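D-glucosaminate-6-phosphate ammonia lyase (Salmonella typhimurium, PDB 7LCE) belongs to the selenocysteine synthase family of pyridoxal-phosphate-dependent enzymes, built on the large superfamily fold shared with the aminotransferases. Local coordinates at residues Arg346-Ala349 against Glu350-Ala354. Numbering follows the deposited sequence.
Sequences RTVA and EGEMA
Ala349 and Glu352 hold each other twice across a tight reversal of the chain. Glu352 N donates to Ala349 O at 3.3 Å, closing a four-residue turn with Glu350 and Gly351 at its corners. In return, Ala349 N donates a hydrogen bond to Glu352 OE1 at 3.0 Å, an almost straight bond (170° at the hydrogen). Neither acceptor is met in its own plane: the amide of Ala349 comes from above the carboxylate, and the amide of Glu352 from above the carbonyl. The Glu352 chain, extended beyond CG, runs back past the turn and lays CD 3.6 Å from the Ala349 methyl CB. Lying at the first turn of helix 352-365, this carboxylate would probably be favoured by the helix dipole; OE2 also has a long, weak ion pair with Lys13.

The close-packed side is apolar. Val348 offers both methyls: CG1 rests 3.7 Å from Glu352 CB and 3.8 Å from Met353 CG, while CG2 meets Met353 CE at 3.8 Å. A bend at chi2 (-69°) turns the thioether back to cross the valine at about a right angle. Val348 also touches Ala17, and Glu352 touches Ile15, both on strand 13-17; Thr347 OG1 bonds to Asn16 O, so the loop is fastened to that strand.

The outer side is looser and faces solvent. The CB of Glu350 leaves the backbone pointing away from 346-349, and Gly351, the helix N-cap, takes a positive phi (91°) that suits a residue without a side chain. The backbone is that of a type II beta turn with glycine at its third position, here leading from strand 340-343 into the C-terminal helix.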
loop_
_atom_site.group_PDB
_atom_site.type_symbol
_atom_site.label_atom_id
_atom_site.label_comp_id
_atom_site.label_asym_id
_atom_site.label_seq_id
_atom_site.Cartn_x
_atom_site.Cartn_y
_atom_site.Cartn_z
ATOM N N ARG A 346 45.661 32.338 -22.958
ATOM C CA ARG A 346 45.982 31.824 -21.631
ATOM C C ARG A 346 46.361 30.346 -21.677
ATOM O O ARG A 346 47.258 29.910 -20.946
ATOM C CB ARG A 346 44.802 32.070 -20.689
ATOM C CG ARG A 346 44.483 33.554 -20.521
ATOM C CD ARG A 346 43.283 33.805 -19.618
ATOM N NE ARG A 346 42.022 33.528 -20.297
ATOM C CZ ARG A 346 40.833 33.550 -19.713
ATOM N NH1 ARG A 346 40.697 33.847 -18.432
ATOM N NH2 ARG A 346 39.750 33.274 -20.436
ATOM N N THR A 347 45.705 29.564 -22.531
ATOM C CA THR A 347 46.019 28.146 -22.671
ATOM C C THR A 347 47.065 27.867 -23.745
ATOM O O THR A 347 47.464 26.709 -23.909
ATOM C CB THR A 347 44.751 27.344 -22.984
ATOM O OG1 THR A 347 44.108 27.888 -24.142
ATOM C CG2 THR A 347 43.788 27.394 -21.809
ATOM N N VAL A 348 47.507 28.882 -24.480
ATOM C CA VAL A 348 48.505 28.692 -25.529
ATOM C C VAL A 348 49.894 28.722 -24.905
ATOM O O VAL A 348 50.210 29.615 -24.110
ATOM C CB VAL A 348 48.366 29.766 -26.619
ATOM C CG1 VAL A 348 49.328 29.490 -27.764
ATOM C CG2 VAL A 348 46.934 29.836 -27.125
ATOM N N ALA A 349 50.728 27.754 -25.272
ATOM C CA ALA A 349 52.081 27.680 -24.749
ATOM C C ALA A 349 53.041 28.451 -25.651
ATOM O O ALA A 349 52.673 28.953 -26.714
ATOM C CB ALA A 349 52.528 26.225 -24.613
ATOM N N GLU A 350 54.294 28.539 -25.210
ATOM C CA GLU A 350 55.298 29.274 -25.966
ATOM C C GLU A 350 55.608 28.559 -27.275
ATOM O O GLU A 350 55.876 27.353 -27.290
ATOM C CB GLU A 350 56.565 29.454 -25.134
ATOM C CG GLU A 350 56.423 30.503 -24.043
ATOM C CD GLU A 350 56.070 31.872 -24.596
ATOM O OE1 GLU A 350 56.591 32.236 -25.671
ATOM O OE2 GLU A 350 55.262 32.580 -23.960
ATOM N N GLY A 351 55.581 29.313 -28.373
ATOM C CA GLY A 351 55.824 28.789 -29.695
ATOM C C GLY A 351 54.577 28.327 -30.425
ATOM O O GLY A 351 54.553 28.339 -31.661
ATOM N N GLU A 352 53.540 27.920 -29.689
ATOM C CA GLU A 352 52.310 27.471 -30.330
ATOM C C GLU A 352 51.612 28.605 -31.075
ATOM O O GLU A 352 50.899 28.352 -32.053
ATOM C CB GLU A 352 51.385 26.842 -29.288
ATOM C CG GLU A 352 52.021 25.661 -28.561
ATOM C CD GLU A 352 51.052 24.912 -27.668
ATOM O OE1 GLU A 352 50.112 25.543 -27.140
ATOM O OE2 GLU A 352 51.236 23.689 -27.490
ATOM N N MET A 353 51.804 29.854 -30.641
ATOM C CA MET A 353 51.226 30.979 -31.372
ATOM C C MET A 353 51.752 31.035 -32.798
ATOM O O MET A 353 50.990 31.286 -33.739
ATOM C CB MET A 353 51.505 32.292 -30.643
ATOM C CG MET A 353 50.467 32.631 -29.593
ATOM S SD MET A 353 48.887 33.030 -30.369
ATOM C CE MET A 353 47.800 33.053 -28.946
ATOM N N ALA A 354 53.053 30.800 -32.978
ATOM C CA ALA A 354 53.616 30.797 -34.322
ATOM C C ALA A 354 53.023 29.674 -35.161
ATOM O O ALA A 354 52.843 29.831 -36.374
ATOM C CB ALA A 354 55.137 30.665 -34.256
#